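Local coordinates for protein ficolin-3 (Homo sapiens, PDB 2J5Z) that binds galactose through its fibrinogen-like recognition domain and probably recognises carbohydrates in innate immune defence, at residues G50-F55 with N98-V103; Q56-G61 with G187-S192; G142-L147 with C180-L185. All blocks are in the same frame, centred on the assembly; numbering follows the deposited sequence. Where two conformers were deposited one is given.

Contact 1: G50-F55 with N98-V103; sequences GGWLVF and NWELRV
W52 and R102 make the tight half of this contact. The arginine's aliphatic chain crosses the indole at about a right angle, with R102 CB 3.5 Å from W52 CZ3. R102 CD lies over one face of the six-membered ring of W52, 4.2 Å from its centroid, a CH-pi contact. CG anti to the backbone N (chi1 171°) and the extended chain carry CD over the ring and the guanidinium beyond it, into salt bridges with E48 and E104. Two further pairs along the contact are apolar. L101 CD1 meets the edge of the F55 ring, 3.7 Å from F55 CE2, while L53 CD1 approaches W99 CZ3 to 4.0 Å.

E100 marks the looser, partly exposed side. Its carboxyl carbon CD stands 3.7 Å from W52 CH2, obliquely to the ring, and OE2 turns to a salt bridge with R221.

Both strands, 52-58 and 101-106, pair with strand 215-220, so the two segments meet through side chains rather than by pairing with each other. M219 also packs on W52, and L220 on F55 and W99. The pairing across the segments is mainly dispersion and CH-pi. The charges beside it are answered from outside, E100 by R221 and R102 by E48 and E104, which would be expected to keep these groups ionised.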
loop_
_atom_site.group_PDB
_atom_site.type_symbol
_atom_site.label_atom_id
_atom_site.label_comp_id
_atom_site.label_asym_id
_atom_site.label_seq_id
_atom_site.Cartn_x
_atom_site.Cartn_y
_atom_site.Cartn_z
ATOM N N GLY A 50 -6.753 -16.938 9.061
ATOM C CA GLY A 50 -7.037 -16.120 7.881
ATOM C C GLY A 50 -8.509 -16.066 7.506
ATOM O O GLY A 50 -9.329 -16.813 8.048
ATOM N N GLY A 51 -8.838 -15.175 6.577
ATOM C CA GLY A 51 -10.215 -15.012 6.095
ATOM C C GLY A 51 -10.983 -13.894 6.788
ATOM O O GLY A 51 -12.224 -13.860 6.748
ATOM N N TRP A 52 -10.257 -12.973 7.408
ATOM C CA TRP A 52 -10.882 -11.867 8.151
ATOM C C TRP A 52 -11.064 -10.611 7.310
ATOM O O TRP A 52 -10.127 -10.140 6.685
ATOM C CB TRP A 52 -10.042 -11.487 9.363
ATOM C CG TRP A 52 -9.910 -12.563 10.395
ATOM C CD1 TRP A 52 -8.912 -13.490 10.493
ATOM C CD2 TRP A 52 -10.780 -12.789 11.499
ATOM N NE1 TRP A 52 -9.116 -14.290 11.577
ATOM C CE2 TRP A 52 -10.257 -13.883 12.222
ATOM C CE3 TRP A 52 -11.951 -12.181 11.949
ATOM C CZ2 TRP A 52 -10.870 -14.382 13.366
ATOM C CZ3 TRP A 52 -12.571 -12.690 13.090
ATOM C CH2 TRP A 52 -12.023 -13.775 13.785
ATOM N N LEU A 53 -12.271 -10.050 7.333
ATOM C CA LEU A 53 -12.534 -8.788 6.658
ATOM C C LEU A 53 -12.293 -7.672 7.671
ATOM O O LEU A 53 -13.028 -7.540 8.646
ATOM C CB LEU A 53 -13.985 -8.749 6.158
ATOM C CG LEU A 53 -14.357 -7.745 5.066
ATOM C CD1 LEU A 53 -15.758 -8.087 4.533
ATOM C CD2 LEU A 53 -14.272 -6.304 5.592
ATOM N N VAL A 54 -11.259 -6.870 7.440
ATOM C CA VAL A 54 -10.906 -5.794 8.354
ATOM C C VAL A 54 -11.681 -4.552 7.975
ATOM O O VAL A 54 -11.489 -4.013 6.876
ATOM C CB VAL A 54 -9.400 -5.487 8.304
ATOM C CG1 VAL A 54 -9.030 -4.352 9.295
ATOM C CG2 VAL A 54 -8.593 -6.774 8.580
ATOM N N PHE A 55 -12.551 -4.088 8.871
ATOM C CA PHE A 55 -13.413 -2.958 8.512
ATOM C C PHE A 55 -13.052 -1.646 9.206
ATOM O O PHE A 55 -13.617 -0.603 8.883
ATOM C CB PHE A 55 -14.911 -3.292 8.705
ATOM C CG PHE A 55 -15.344 -3.514 10.151
ATOM C CD1 PHE A 55 -15.795 -2.454 10.936
ATOM C CD2 PHE A 55 -15.366 -4.797 10.689
ATOM C CE1 PHE A 55 -16.207 -2.659 12.265
ATOM C CE2 PHE A 55 -15.793 -5.019 12.009
ATOM C CZ PHE A 55 -16.222 -3.946 12.792
ATOM N N ASN A 98 -23.257 -15.748 9.368
ATOM C CA ASN A 98 -22.775 -15.404 10.687
ATOM C C ASN A 98 -21.354 -14.889 10.568
ATOM O O ASN A 98 -20.481 -15.554 10.008
ATOM C CB ASN A 98 -22.902 -16.577 11.666
ATOM C CG ASN A 98 -24.327 -16.762 12.175
ATOM O OD1 ASN A 98 -25.265 -16.884 11.391
ATOM N ND2 ASN A 98 -24.490 -16.793 13.493
ATOM N N TRP A 99 -21.148 -13.669 11.041
ATOM C CA TRP A 99 -19.832 -13.053 11.058
ATOM C C TRP A 99 -19.376 -12.838 12.490
ATOM O O TRP A 99 -19.997 -12.080 13.229
ATOM C CB TRP A 99 -19.857 -11.691 10.368
ATOM C CG TRP A 99 -20.347 -11.680 8.948
ATOM C CD1 TRP A 99 -21.641 -11.801 8.524
ATOM C CD2 TRP A 99 -19.557 -11.463 7.771
ATOM N NE1 TRP A 99 -21.699 -11.701 7.151
ATOM C CE2 TRP A 99 -20.434 -11.485 6.668
ATOM C CE3 TRP A 99 -18.193 -11.250 7.543
ATOM C CZ2 TRP A 99 -19.988 -11.317 5.356
ATOM C CZ3 TRP A 99 -17.753 -11.080 6.231
ATOM C CH2 TRP A 99 -18.651 -11.115 5.159
ATOM N N GLU A 100 -18.291 -13.495 12.875
ATOM C CA GLU A 100 -17.722 -13.310 14.200
ATOM C C GLU A 100 -16.883 -12.037 14.192
ATOM O O GLU A 100 -16.292 -11.688 13.167
ATOM C CB GLU A 100 -16.850 -14.512 14.573
ATOM C CG GLU A 100 -15.790 -14.806 13.540
ATOM C CD GLU A 100 -14.955 -16.049 13.820
ATOM O OE1 GLU A 100 -14.792 -16.421 15.007
ATOM O OE2 GLU A 100 -14.444 -16.631 12.833
ATOM N N LEU A 101 -16.862 -11.337 15.321
ATOM C CA LEU A 101 -16.069 -10.123 15.464
ATOM C C LEU A 101 -14.806 -10.384 16.277
ATOM O O LEU A 101 -14.880 -10.895 17.398
ATOM C CB LEU A 101 -16.882 -9.024 16.159
ATOM C CG LEU A 101 -16.114 -7.725 16.468
ATOM C CD1 LEU A 101 -15.733 -6.945 15.179
ATOM C CD2 LEU A 101 -16.909 -6.822 17.400
ATOM N N ARG A 102 -13.661 -10.018 15.706
ATOM C CA ARG A 102 -12.415 -9.943 16.457
ATOM C C ARG A 102 -11.939 -8.495 16.529
ATOM O O ARG A 102 -11.894 -7.794 15.506
ATOM C CB ARG A 102 -11.355 -10.819 15.787
ATOM C CG ARG A 102 -9.963 -10.657 16.358
ATOM C CD ARG A 102 -9.035 -11.678 15.725
ATOM N NE ARG A 102 -7.635 -11.408 16.034
ATOM C CZ ARG A 102 -6.911 -12.109 16.900
ATOM N NH1 ARG A 102 -7.443 -13.144 17.535
ATOM N NH2 ARG A 102 -5.638 -11.784 17.111
ATOM N N VAL A 103 -11.611 -8.054 17.740
ATOM C CA VAL A 103 -11.028 -6.734 17.972
ATOM C C VAL A 103 -9.563 -6.921 18.400
ATOM O O VAL A 103 -9.282 -7.711 19.305
ATOM C CB VAL A 103 -11.808 -5.970 19.060
ATOM C CG1 VAL A 103 -11.090 -4.693 19.458
ATOM C CG2 VAL A 103 -13.245 -5.656 18.576
#

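Contact 2: Q56-G61 with G187-S192; sequences QRRQDG and GRYAVS
R58 folds back on itself at chi2 (-51°) and chi3, which swings its guanidinium toward the 187-192 loop, while Y189 sets CG anti to its own backbone N (chi1 -163°) and one face of its ring against D60 and G61. The guanidinium then grips one atom end-on with two nitrogens: G187 O accepts from R58 NH1 at 2.8 Å and from R58 NH2 at 2.9 Å. The carbonyl oxygen lies in the guanidinium plane. NH1 uses a lone pair in the carbonyl plane (C=O...N angle 142°), whereas NH2 comes in almost straight along the carbonyl bond. NH1 also bonds L185 O, and F65 makes a cation-pi contact with the group, so its rotation is well fixed.

Past the arginine, the Y189 ring carries backbone. G61 N sits 3.4 Å above the plane of the Y189 ring, over its centre, and G61 CA makes a CH-pi contact 3.8 Å from the centroid of that ring. G61 has a positive phi. R58 NH2 lies at the ring's edge, 3.8 Å from Y189 CB. The phenol OH bonds R214 O, while E82 OE2 accepts from the backbone amides of Q59, D60 and G61, which fixes the turn over the ring.

R58, at the end of strand 52-58, thus fastens the long irregular loop that runs on to strand 215-220 within the fibrinogen-like domain, and the same loop also supplies most of the galactose pocket.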
loop_
_atom_site.group_PDB
_atom_site.type_symbol
_atom_site.label_atom_id
_atom_site.label_comp_id
_atom_site.label_asym_id
_atom_site.label_seq_id
_atom_site.Cartn_x
_atom_site.Cartn_y
_atom_site.Cartn_z
ATOM N N GLN A 56 -12.149 -1.709 10.184
ATOM C CA GLN A 56 -11.667 -0.498 10.871
ATOM C C GLN A 56 -10.203 -0.695 11.242
ATOM O O GLN A 56 -9.798 -1.787 11.609
ATOM C CB GLN A 56 -12.493 -0.216 12.133
ATOM C CG GLN A 56 -12.211 1.160 12.787
ATOM C CD GLN A 56 -11.267 1.105 13.997
ATOM O OE1 GLN A 56 -10.444 0.202 14.132
ATOM N NE2 GLN A 56 -11.390 2.089 14.871
ATOM N N ARG A 57 -9.405 0.363 11.125
ATOM C CA ARG A 57 -8.004 0.246 11.462
ATOM C C ARG A 57 -7.517 1.612 11.922
ATOM O O ARG A 57 -7.786 2.615 11.262
ATOM C CB ARG A 57 -7.224 -0.246 10.235
ATOM C CG ARG A 57 -5.777 -0.574 10.460
ATOM C CD ARG A 57 -5.257 -1.460 9.311
ATOM N NE ARG A 57 -5.099 -0.720 8.062
ATOM C CZ ARG A 57 -4.639 -1.253 6.935
ATOM N NH1 ARG A 57 -4.312 -2.537 6.892
ATOM N NH2 ARG A 57 -4.511 -0.510 5.846
ATOM N N ARG A 58 -6.838 1.629 13.070
ATOM C CA ARG A 58 -6.145 2.827 13.601
ATOM C C ARG A 58 -4.663 2.489 13.732
ATOM O O ARG A 58 -4.329 1.387 14.144
ATOM C CB ARG A 58 -6.680 3.186 14.982
ATOM C CG ARG A 58 -8.175 3.464 15.057
ATOM C CD ARG A 58 -8.652 4.477 14.033
ATOM N NE ARG A 58 -8.275 5.874 14.336
ATOM C CZ ARG A 58 -8.837 6.643 15.265
ATOM N NH1 ARG A 58 -9.791 6.171 16.075
ATOM N NH2 ARG A 58 -8.422 7.903 15.408
ATOM N N GLN A 59 -3.778 3.429 13.397
ATOM C CA GLN A 59 -2.344 3.119 13.274
ATOM C C GLN A 59 -1.404 4.289 13.576
ATOM O O GLN A 59 -0.321 4.086 14.117
ATOM C CB GLN A 59 -2.011 2.642 11.849
ATOM C CG GLN A 59 -2.859 1.523 11.320
ATOM C CD GLN A 59 -2.234 0.836 10.140
ATOM O OE1 GLN A 59 -2.292 -0.392 10.025
ATOM N NE2 GLN A 59 -1.613 1.611 9.261
ATOM N N ASP A 60 -1.797 5.498 13.190
ATOM C CA ASP A 60 -0.851 6.621 13.205
ATOM C C ASP A 60 -1.477 8.000 13.371
ATOM O O ASP A 60 -0.761 9.007 13.472
ATOM C CB ASP A 60 0.040 6.583 11.947
ATOM C CG ASP A 60 -0.754 6.629 10.640
ATOM O OD1 ASP A 60 -0.151 6.375 9.577
ATOM O OD2 ASP A 60 -1.962 6.922 10.656
ATOM N N GLY A 61 -2.802 8.061 13.401
ATOM C CA GLY A 61 -3.494 9.326 13.565
ATOM C C GLY A 61 -3.489 10.198 12.321
ATOM O O GLY A 61 -3.758 11.399 12.397
ATOM N N GLY A 187 -12.265 6.958 18.407
ATOM C CA GLY A 187 -12.020 8.189 19.156
ATOM C C GLY A 187 -10.781 8.910 18.659
ATOM O O GLY A 187 -10.156 8.491 17.687
ATOM N N ARG A 188 -10.421 9.990 19.342
ATOM C CA ARG A 188 -9.299 10.828 18.928
ATOM C C ARG A 188 -7.938 10.161 19.107
ATOM O O ARG A 188 -7.632 9.598 20.156
ATOM C CB ARG A 188 -9.340 12.160 19.683
ATOM C CG ARG A 188 -8.394 13.197 19.138
ATOM C CD ARG A 188 -8.812 14.590 19.617
ATOM N NE ARG A 188 -8.110 15.633 18.886
ATOM C CZ ARG A 188 -8.180 16.921 19.188
ATOM N NH1 ARG A 188 -8.929 17.321 20.208
ATOM N NH2 ARG A 188 -7.499 17.803 18.468
ATOM N N TYR A 189 -7.106 10.219 18.071
ATOM C CA TYR A 189 -5.816 9.560 18.139
ATOM C C TYR A 189 -4.828 10.300 19.039
ATOM O O TYR A 189 -4.858 11.526 19.124
ATOM C CB TYR A 189 -5.199 9.373 16.747
ATOM C CG TYR A 189 -4.087 8.358 16.750
ATOM C CD1 TYR A 189 -4.358 7.002 16.591
ATOM C CD2 TYR A 189 -2.763 8.746 16.947
ATOM C CE1 TYR A 189 -3.342 6.061 16.605
ATOM C CE2 TYR A 189 -1.745 7.819 16.974
ATOM C CZ TYR A 189 -2.033 6.472 16.804
ATOM O OH TYR A 189 -1.017 5.538 16.817
ATOM N N ALA A 190 -3.970 9.529 19.695
ATOM C CA ALA A 190 -2.874 10.045 20.508
ATOM C C ALA A 190 -1.613 9.216 20.285
ATOM O O ALA A 190 -1.655 7.980 20.325
ATOM C CB ALA A 190 -3.265 10.045 21.993
ATOM N N VAL A 191 -0.480 9.886 20.062
ATOM C CA VAL A 191 0.772 9.169 19.801
ATOM C C VAL A 191 1.448 8.629 21.056
ATOM O O VAL A 191 2.389 7.846 20.956
ATOM C CB VAL A 191 1.780 10.006 18.973
ATOM C CG1 VAL A 191 1.125 10.483 17.685
ATOM C CG2 VAL A 191 2.309 11.185 19.785
ATOM N N SER A 192 0.952 9.039 22.226
ATOM C CA SER A 192 1.454 8.552 23.521
ATOM C C SER A 192 0.497 8.915 24.664
ATOM O O SER A 192 -0.483 9.638 24.455
ATOM C CB SER A 192 2.850 9.124 23.804
ATOM O OG SER A 192 2.779 10.527 23.962
#

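Contact 3: G142-L147 with C180-L185; sequences GDSLSL and CYRSNL. With GAL (beta-D-galactopyranose), chain E.
S183 and R182 reach across to the carbonyls of an Asx turn headed by D143, within the loop-built, sugar-binding part of the fibrinogen-like fold. S183 OG donates to S144 O at 2.9 Å, arriving from above the carbonyl plane; its chi1 of 52° aims the hydroxyl there. R182 bends at chi2 and chi3 so that NH2 reaches D143 O at 3.0 Å, nearly in the guanidinium plane. L145 CD1 adds a contact to S183 OG.

The turn that presents these acceptors is held by the D143 carboxylate. Its OD1 takes the amides of both L145 and S146 from the same face of its plane and is bonded by Y117 as well, while S205 holds S144 OG. Backbone bonds tie R182 to A204 and N184 to D202.

The 180-185 segment also contributes C180 and Y181 to the galactose pocket. Galactose O3 lies over one face of the Y181 ring and N184 CB covers the opposite face, 3.4 Å from the ring plane; D202 holds the phenol OH. C180, joined to C167 by a disulfide, follows a cis peptide bond, and its amide N donates to the galactose ring oxygen O5 at 2.6 Å.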
loop_
_atom_site.group_PDB
_atom_site.type_symbol
_atom_site.label_atom_id
_atom_site.label_comp_id
_atom_site.label_asym_id
_atom_site.label_seq_id
_atom_site.Cartn_x
_atom_site.Cartn_y
_atom_site.Cartn_z
ATOM N N GLY A 142 -10.596 -8.350 27.436
ATOM C CA GLY A 142 -11.859 -8.318 28.173
ATOM C C GLY A 142 -12.999 -7.768 27.331
ATOM O O GLY A 142 -12.790 -7.284 26.223
ATOM N N ASP A 143 -14.211 -7.850 27.859
ATOM C CA ASP A 143 -15.390 -7.405 27.122
ATOM C C ASP A 143 -15.709 -5.943 27.416
ATOM O O ASP A 143 -16.045 -5.576 28.549
ATOM C CB ASP A 143 -16.578 -8.313 27.465
ATOM C CG ASP A 143 -17.849 -7.923 26.738
ATOM O OD1 ASP A 143 -17.796 -7.066 25.824
ATOM O OD2 ASP A 143 -18.906 -8.483 27.097
ATOM N N SER A 144 -15.605 -5.099 26.386
ATOM C CA SER A 144 -16.004 -3.698 26.512
ATOM C C SER A 144 -16.978 -3.253 25.414
ATOM O O SER A 144 -17.143 -2.058 25.181
ATOM C CB SER A 144 -14.776 -2.780 26.499
ATOM O OG SER A 144 -14.037 -2.895 27.708
ATOM N N LEU A 145 -17.606 -4.213 24.743
ATOM C CA LEU A 145 -18.523 -3.892 23.661
ATOM C C LEU A 145 -19.961 -4.356 23.929
ATOM O O LEU A 145 -20.882 -3.864 23.294
ATOM C CB LEU A 145 -18.014 -4.469 22.335
ATOM C CG LEU A 145 -18.564 -3.869 21.030
ATOM C CD1 LEU A 145 -18.298 -2.371 20.951
ATOM C CD2 LEU A 145 -17.966 -4.571 19.822
ATOM N N SER A 146 -20.163 -5.254 24.892
ATOM C CA SER A 146 -21.509 -5.787 25.137
ATOM C C SER A 146 -22.488 -4.704 25.545
ATOM O O SER A 146 -23.647 -4.725 25.128
ATOM C CB SER A 146 -21.493 -6.893 26.196
ATOM O OG SER A 146 -20.843 -8.041 25.703
ATOM N N LEU A 147 -22.022 -3.759 26.358
ATOM C CA LEU A 147 -22.841 -2.612 26.768
ATOM C C LEU A 147 -23.437 -1.907 25.551
ATOM O O LEU A 147 -24.551 -1.390 25.590
ATOM C CB LEU A 147 -22.006 -1.607 27.590
ATOM C CG LEU A 147 -22.596 -0.193 27.730
ATOM C CD1 LEU A 147 -23.855 -0.179 28.602
ATOM C CD2 LEU A 147 -21.588 0.846 28.233
ATOM N N CYS A 180 -21.304 7.462 28.444
ATOM C CA CYS A 180 -21.220 7.339 26.993
ATOM C C CYS A 180 -20.676 5.999 26.487
ATOM O O CYS A 180 -21.216 5.448 25.523
ATOM C CB CYS A 180 -20.400 8.490 26.412
ATOM S SG CYS A 180 -21.247 10.064 26.508
ATOM N N TYR A 181 -19.619 5.480 27.111
ATOM C CA TYR A 181 -18.953 4.291 26.562
ATOM C C TYR A 181 -18.108 3.404 27.490
ATOM O O TYR A 181 -17.592 3.849 28.521
ATOM C CB TYR A 181 -18.091 4.682 25.346
ATOM C CG TYR A 181 -16.791 5.424 25.653
ATOM C CD1 TYR A 181 -15.646 4.734 26.036
ATOM C CD2 TYR A 181 -16.703 6.802 25.501
ATOM C CE1 TYR A 181 -14.450 5.398 26.289
ATOM C CE2 TYR A 181 -15.505 7.480 25.749
ATOM C CZ TYR A 181 -14.387 6.771 26.145
ATOM O OH TYR A 181 -13.194 7.416 26.390
ATOM N N ARG A 182 -17.973 2.139 27.091
ATOM C CA ARG A 182 -16.926 1.253 27.598
ATOM C C ARG A 182 -15.848 1.089 26.530
ATOM O O ARG A 182 -14.725 0.699 26.837
ATOM C CB ARG A 182 -17.485 -0.133 27.937
ATOM C CG ARG A 182 -18.686 -0.142 28.875
ATOM C CD ARG A 182 -18.372 -0.766 30.217
ATOM N NE ARG A 182 -17.637 -2.021 30.097
ATOM C CZ ARG A 182 -16.694 -2.401 30.953
ATOM N NH1 ARG A 182 -16.382 -1.625 31.986
ATOM N NH2 ARG A 182 -16.062 -3.547 30.781
ATOM N N SER A 183 -16.199 1.358 25.270
ATOM C CA SER A 183 -15.215 1.356 24.167
ATOM C C SER A 183 -15.440 2.545 23.231
ATOM O O SER A 183 -16.558 3.023 23.066
ATOM C CB SER A 183 -15.256 0.043 23.375
ATOM O OG SER A 183 -16.580 -0.255 22.953
ATOM N N ASN A 184 -14.370 3.000 22.594
ATOM C CA ASN A 184 -14.411 4.238 21.829
ATOM C C ASN A 184 -13.313 4.205 20.768
ATOM O O ASN A 184 -12.469 5.109 20.696
ATOM C CB ASN A 184 -14.171 5.416 22.783
ATOM C CG ASN A 184 -14.416 6.755 22.145
ATOM O OD1 ASN A 184 -15.408 6.951 21.415
ATOM N ND2 ASN A 184 -13.528 7.724 22.448
ATOM N N LEU A 185 -13.315 3.163 19.948
ATOM C CA LEU A 185 -12.191 2.887 19.054
ATOM C C LEU A 185 -12.093 3.819 17.851
ATOM O O LEU A 185 -11.093 3.798 17.145
ATOM C CB LEU A 185 -12.199 1.427 18.586
ATOM C CG LEU A 185 -12.113 0.365 19.692
ATOM C CD1 LEU A 185 -12.107 -1.027 19.071
ATOM C CD2 LEU A 185 -10.897 0.558 20.638
HETATM C C1 GAL E . -18.700 6.838 30.503
HETATM C C2 GAL E . -17.443 6.212 29.920
HETATM C C3 GAL E . -16.314 7.232 29.840
HETATM C C4 GAL E . -16.772 8.615 29.373
HETATM C C5 GAL E . -18.136 9.012 29.916
HETATM C C6 GAL E . -18.629 10.291 29.251
HETATM O O1 GAL E . -19.767 5.882 30.545
HETATM O O2 GAL E . -17.024 5.109 30.737
HETATM O O3 GAL E . -15.323 6.738 28.937
HETATM O O4 GAL E . -16.816 8.653 27.944
HETATM O O5 GAL E . -19.041 7.940 29.671
HETATM O O6 GAL E . -19.164 11.173 30.245
#

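How the contacts relate
Following the chain from the N terminus, contact 1 closes a loop from 50-55 to 98-103 that holds two helices. Contact 2 opens next, at 56-61 on the same strand, and crosses contact 1, since its partner 187-192 comes long after 98-103. Contact 3 (142-147 with 180-185) begins after contact 1 has closed and nests inside the loop of contact 2. Contacts 1 and 3 touch through L101 CD2 and L145 CD2, 3.5 Å apart, and V103 CG1 and L185 CD1, 3.8 Å apart. L185 O accepts a probable hydrogen bond from R58 NH1, which joins contacts 2 and 3. Together they tie strands 52-58 and 101-106 to the loops around the galactose pocket.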